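Local coordinates for protein pngf-ii (Elizabethkingia meningoseptica, PDB 4R4X) that probably hydrolyses the amide link between asparagine and N-glycans, releasing the sugar chains from glycoproteins as a peptide:N-glycosidase of the PNGase F family, at residues 1-13 against 20-32. Sequence-based numbering, arbitrary orientation.
Sequences AQTYEITYQNSFE and QNHIISITNSDKT
Ala1 brings its CB to the hydroxyl OG of Ser29 (3.5 Å) where the chain begins. A water spans the next step, donating to Gln2 O and accepting from Ser29 N. The methyl CG2 of Thr3, anti to the backbone N, meets CG2 of Ile26 at 3.6 Å. From Tyr4 onward the backbones pair antiparallel: Tyr4 and Thr27 bond to each other in both directions, and Ile6 and Ser25 do the same, with Ile6 N to Ser25 O at 2.8 Å and almost straight (172°). Between these hydrogen-bonded pairs lie the non-hydrogen-bonded pairs Glu5–Ile26 and Thr7–Ile24. Strands 3-12 and 23-27 pair although strand 15-16 comes between them in sequence; within the N-terminal domain strand 3-12 runs between strands 23-27 and 144-154, and strand 31-36 pairs with the far side of 23-27. Glu5, extended, passes CG2 of Ile24 with its CG and OE2 (OE2 at 3.7 Å), and the same oxygen forms a salt bridge with Lys40. On the other face, CD1 of Ile6 reaches CG2 of Thr27 at 3.9 Å. Thr7 turns its CG2 toward CB of His22. The ring of Tyr8, its CG set beside the backbone N (chi1 -64°), presents an edge to Ile23 O and Ser25 CB; CD1 lies 4.1 Å from Ile23 CG2, and the hydroxyl bonds to Val135 O. Where the ladder ends, Tyr8 N still bonds to Ile23 O, but Tyr8 O takes a side-chain donor, His22 ND1 (3.0 Å, bent to 142°), and a weak bond from a water that accepts from Ile23 N. Farther along, Asn10 ND2 lies 4.0 Å from CD1 of Ile23.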
loop_
_atom_site.group_PDB
_atom_site.type_symbol
_atom_site.label_atom_id
_atom_site.label_comp_id
_atom_site.label_asym_id
_atom_site.label_seq_id
_atom_site.Cartn_x
_atom_site.Cartn_y
_atom_site.Cartn_z
ATOM N N ALA A 1 -24.673 37.186 26.979
ATOM C CA ALA A 1 -23.586 36.175 27.036
ATOM C C ALA A 1 -22.379 36.701 26.275
ATOM O O ALA A 1 -22.299 36.545 25.076
ATOM C CB ALA A 1 -24.069 34.860 26.436
ATOM N N GLN A 2 -21.453 37.344 26.973
ATOM C CA GLN A 2 -20.261 37.885 26.347
ATOM C C GLN A 2 -19.391 36.753 25.795
ATOM O O GLN A 2 -19.204 35.713 26.454
ATOM C CB GLN A 2 -19.452 38.704 27.345
ATOM C CG GLN A 2 -18.133 39.247 26.810
ATOM C CD GLN A 2 -18.317 40.389 25.830
ATOM O OE1 GLN A 2 -18.958 41.374 26.160
ATOM N NE2 GLN A 2 -17.738 40.269 24.619
ATOM N N THR A 3 -18.878 36.983 24.592
ATOM C CA THR A 3 -17.949 36.078 23.939
ATOM C C THR A 3 -16.515 36.536 24.108
ATOM O O THR A 3 -16.212 37.730 23.947
ATOM C CB THR A 3 -18.287 35.972 22.441
ATOM O OG1 THR A 3 -19.585 35.411 22.327
ATOM C CG2 THR A 3 -17.293 35.091 21.696
ATOM N N TYR A 4 -15.620 35.584 24.387
ATOM C CA TYR A 4 -14.195 35.889 24.522
ATOM C C TYR A 4 -13.354 35.057 23.574
ATOM O O TYR A 4 -13.683 33.927 23.274
ATOM C CB TYR A 4 -13.702 35.612 25.941
ATOM C CG TYR A 4 -14.407 36.408 26.996
ATOM C CD1 TYR A 4 -15.561 35.926 27.570
ATOM C CD2 TYR A 4 -13.915 37.641 27.419
ATOM C CE1 TYR A 4 -16.231 36.645 28.539
ATOM C CE2 TYR A 4 -14.581 38.376 28.396
ATOM C CZ TYR A 4 -15.735 37.867 28.947
ATOM O OH TYR A 4 -16.440 38.552 29.907
ATOM N N GLU A 5 -12.236 35.621 23.153
ATOM C CA GLU A 5 -11.273 34.939 22.314
ATOM C C GLU A 5 -9.979 34.842 23.078
ATOM O O GLU A 5 -9.429 35.868 23.475
ATOM C CB GLU A 5 -11.060 35.746 21.043
ATOM C CG GLU A 5 -9.952 35.246 20.142
ATOM C CD GLU A 5 -10.195 35.638 18.686
ATOM O OE1 GLU A 5 -11.253 36.262 18.402
ATOM O OE2 GLU A 5 -9.344 35.329 17.833
ATOM N N ILE A 6 -9.507 33.623 23.308
ATOM C CA ILE A 6 -8.259 33.396 24.013
ATOM C C ILE A 6 -7.222 32.796 23.089
ATOM O O ILE A 6 -7.491 31.801 22.395
ATOM C CB ILE A 6 -8.455 32.445 25.216
ATOM C CG1 ILE A 6 -9.575 32.969 26.135
ATOM C CG2 ILE A 6 -7.133 32.300 25.973
ATOM C CD1 ILE A 6 -10.963 32.474 25.783
ATOM N N THR A 7 -6.045 33.409 23.069
ATOM C CA THR A 7 -4.976 33.020 22.201
ATOM C C THR A 7 -3.846 32.466 23.021
ATOM O O THR A 7 -3.495 33.034 24.042
ATOM C CB THR A 7 -4.456 34.232 21.405
ATOM O OG1 THR A 7 -5.568 34.833 20.724
ATOM C CG2 THR A 7 -3.373 33.790 20.415
ATOM N N TYR A 8 -3.293 31.346 22.577
ATOM C CA TYR A 8 -2.325 30.596 23.375
ATOM C C TYR A 8 -0.968 30.508 22.713
ATOM O O TYR A 8 -0.839 30.644 21.489
ATOM C CB TYR A 8 -2.816 29.166 23.623
ATOM C CG TYR A 8 -4.078 29.067 24.448
ATOM C CD1 TYR A 8 -5.318 29.074 23.844
ATOM C CD2 TYR A 8 -4.025 28.949 25.832
ATOM C CE1 TYR A 8 -6.488 28.973 24.588
ATOM C CE2 TYR A 8 -5.187 28.859 26.592
ATOM C CZ TYR A 8 -6.414 28.862 25.972
ATOM O OH TYR A 8 -7.582 28.769 26.707
ATOM N N GLN A 9 0.025 30.220 23.537
ATOM C CA GLN A 9 1.419 30.104 23.106
ATOM C C GLN A 9 2.069 28.847 23.679
ATOM O O GLN A 9 2.022 28.625 24.897
ATOM C CB GLN A 9 2.190 31.342 23.567
ATOM C CG GLN A 9 3.644 31.370 23.140
ATOM C CD GLN A 9 4.351 32.628 23.617
ATOM O OE1 GLN A 9 4.632 33.525 22.823
ATOM N NE2 GLN A 9 4.614 32.709 24.907
ATOM N N ASN A 10 2.686 28.051 22.805
ATOM C CA ASN A 10 3.397 26.817 23.166
ATOM C C ASN A 10 4.876 27.046 23.456
ATOM O O ASN A 10 5.533 27.803 22.751
ATOM C CB ASN A 10 3.288 25.783 22.044
ATOM C CG ASN A 10 1.884 25.217 21.918
ATOM O OD1 ASN A 10 1.677 24.007 21.968
ATOM N ND2 ASN A 10 0.917 26.093 21.819
ATOM N N SER A 11 5.367 26.363 24.490
ATOM C CA SER A 11 6.752 26.434 24.948
ATOM C C SER A 11 7.227 25.033 25.243
ATOM O O SER A 11 6.439 24.177 25.626
ATOM C CB SER A 11 6.836 27.233 26.250
ATOM O OG SER A 11 6.879 28.619 25.994
ATOM N N PHE A 12 8.520 24.799 25.064
ATOM C CA PHE A 12 9.161 23.593 25.573
ATOM C C PHE A 12 10.328 24.028 26.458
ATOM O O PHE A 12 11.226 24.726 25.997
ATOM C CB PHE A 12 9.638 22.690 24.430
ATOM C CG PHE A 12 10.154 21.357 24.897
ATOM C CD1 PHE A 12 9.277 20.383 25.362
ATOM C CD2 PHE A 12 11.518 21.074 24.885
ATOM C CE1 PHE A 12 9.747 19.153 25.803
ATOM C CE2 PHE A 12 11.994 19.848 25.325
ATOM C CZ PHE A 12 11.108 18.888 25.787
ATOM N N GLU A 13 10.272 23.656 27.738
ATOM C CA GLU A 13 11.346 23.927 28.702
ATOM C C GLU A 13 11.875 25.350 28.583
ATOM O O GLU A 13 13.074 25.566 28.481
ATOM C CB GLU A 13 12.480 22.903 28.538
ATOM C CG GLU A 13 12.093 21.501 29.002
ATOM C CD GLU A 13 13.134 20.436 28.687
ATOM O OE1 GLU A 13 14.169 20.764 28.064
ATOM O OE2 GLU A 13 12.911 19.261 29.063
ATOM N N GLN A 20 5.011 29.732 15.178
ATOM C CA GLN A 20 4.052 28.675 15.464
ATOM C C GLN A 20 2.631 29.086 15.052
ATOM O O GLN A 20 2.325 30.259 14.856
ATOM C CB GLN A 20 4.110 28.296 16.952
ATOM C CG GLN A 20 3.915 29.479 17.897
ATOM C CD GLN A 20 3.922 29.084 19.369
ATOM O OE1 GLN A 20 4.977 28.972 19.999
ATOM N NE2 GLN A 20 2.738 28.898 19.924
ATOM N N ASN A 21 1.767 28.087 14.931
ATOM C CA ASN A 21 0.357 28.271 14.613
ATOM C C ASN A 21 -0.412 28.306 15.940
ATOM O O ASN A 21 -0.655 27.263 16.526
ATOM C CB ASN A 21 -0.096 27.089 13.756
ATOM C CG ASN A 21 -1.558 27.141 13.374
ATOM O OD1 ASN A 21 -2.248 28.159 13.536
ATOM N ND2 ASN A 21 -2.033 26.035 12.811
ATOM N N HIS A 22 -0.765 29.494 16.418
ATOM C CA HIS A 22 -1.307 29.631 17.782
ATOM C C HIS A 22 -2.703 29.021 17.910
ATOM O O HIS A 22 -3.561 29.221 17.071
ATOM C CB HIS A 22 -1.365 31.085 18.210
ATOM C CG HIS A 22 -0.033 31.769 18.217
ATOM N ND1 HIS A 22 0.841 31.674 19.275
ATOM C CD2 HIS A 22 0.577 32.551 17.293
ATOM C CE1 HIS A 22 1.925 32.380 19.011
ATOM N NE2 HIS A 22 1.792 32.918 17.812
ATOM N N ILE A 23 -2.905 28.283 18.989
ATOM C CA ILE A 23 -4.215 27.751 19.320
ATOM C C ILE A 23 -5.125 28.893 19.775
ATOM O O ILE A 23 -4.679 29.844 20.428
ATOM C CB ILE A 23 -4.091 26.622 20.377
ATOM C CG1 ILE A 23 -3.354 25.417 19.777
ATOM C CG2 ILE A 23 -5.466 26.188 20.874
ATOM C CD1 ILE A 23 -2.618 24.548 20.786
ATOM N N ILE A 24 -6.392 28.820 19.387
ATOM C CA ILE A 24 -7.382 29.830 19.748
ATOM C C ILE A 24 -8.652 29.165 20.277
ATOM O O ILE A 24 -9.169 28.240 19.665
ATOM C CB ILE A 24 -7.746 30.728 18.542
ATOM C CG1 ILE A 24 -6.476 31.342 17.932
ATOM C CG2 ILE A 24 -8.764 31.800 18.956
ATOM C CD1 ILE A 24 -6.697 32.165 16.670
ATOM N N SER A 25 -9.168 29.672 21.395
ATOM C CA SER A 25 -10.473 29.259 21.907
ATOM C C SER A 25 -11.385 30.464 21.809
ATOM O O SER A 25 -10.991 31.578 22.210
ATOM C CB SER A 25 -10.365 28.778 23.356
ATOM O OG SER A 25 -11.639 28.491 23.953
ATOM N N ILE A 26 -12.581 30.262 21.268
ATOM C CA ILE A 26 -13.614 31.284 21.284
ATOM C C ILE A 26 -14.793 30.761 22.071
ATOM O O ILE A 26 -15.310 29.672 21.783
ATOM C CB ILE A 26 -14.051 31.681 19.872
ATOM C CG1 ILE A 26 -12.846 32.223 19.103
ATOM C CG2 ILE A 26 -15.160 32.722 19.944
ATOM C CD1 ILE A 26 -13.125 32.501 17.644
ATOM N N THR A 27 -15.230 31.515 23.074
ATOM C CA THR A 27 -16.168 30.952 24.017
ATOM C C THR A 27 -17.132 31.965 24.611
ATOM O O THR A 27 -16.778 33.125 24.808
ATOM C CB THR A 27 -15.382 30.234 25.138
ATOM O OG1 THR A 27 -16.282 29.458 25.925
ATOM C CG2 THR A 27 -14.641 31.224 26.028
ATOM N N ASN A 28 -18.353 31.511 24.853
ATOM C CA ASN A 28 -19.333 32.232 25.650
ATOM C C ASN A 28 -20.072 31.195 26.485
ATOM O O ASN A 28 -19.741 30.004 26.423
ATOM C CB ASN A 28 -20.273 33.088 24.765
ATOM C CG ASN A 28 -20.974 32.290 23.665
ATOM O OD1 ASN A 28 -21.043 32.697 22.509
ATOM N ND2 ASN A 28 -21.496 31.174 24.021
ATOM N N SER A 29 -21.079 31.606 27.250
ATOM C CA SER A 29 -21.750 30.666 28.151
ATOM C C SER A 29 -22.542 29.559 27.449
ATOM O O SER A 29 -22.914 28.597 28.103
ATOM C CB SER A 29 -22.645 31.406 29.145
ATOM O OG SER A 29 -23.684 32.087 28.468
ATOM N N ASP A 30 -22.800 29.688 26.146
ATOM C CA ASP A 30 -23.593 28.691 25.389
ATOM C C ASP A 30 -22.762 27.689 24.563
ATOM O O ASP A 30 -23.127 26.525 24.464
ATOM C CB ASP A 30 -24.547 29.391 24.412
ATOM C CG ASP A 30 -25.527 30.325 25.111
ATOM O OD1 ASP A 30 -26.224 29.859 26.031
ATOM O OD2 ASP A 30 -25.592 31.512 24.734
ATOM N N LYS A 31 -21.673 28.167 23.968
ATOM C CA LYS A 31 -20.878 27.409 22.992
ATOM C C LYS A 31 -19.406 27.769 23.116
ATOM O O LYS A 31 -19.087 28.930 23.368
ATOM C CB LYS A 31 -21.284 27.788 21.564
ATOM C CG LYS A 31 -22.706 27.472 21.163
ATOM C CD LYS A 31 -22.826 26.028 20.720
ATOM C CE LYS A 31 -24.245 25.519 20.844
ATOM N NZ LYS A 31 -24.309 24.247 20.081
ATOM N N THR A 32 -18.513 26.805 22.902
ATOM C CA THR A 32 -17.104 27.147 22.674
ATOM C C THR A 32 -16.523 26.426 21.466
ATOM O O THR A 32 -16.884 25.277 21.159
ATOM C CB THR A 32 -16.177 27.010 23.921
ATOM O OG1 THR A 32 -15.188 25.977 23.769
ATOM C CG2 THR A 32 -16.924 26.820 25.137
HETATM O O HOH W 1 -20.908 34.378 27.972
HETATM O O HOH W 2 -0.593 27.666 20.709
#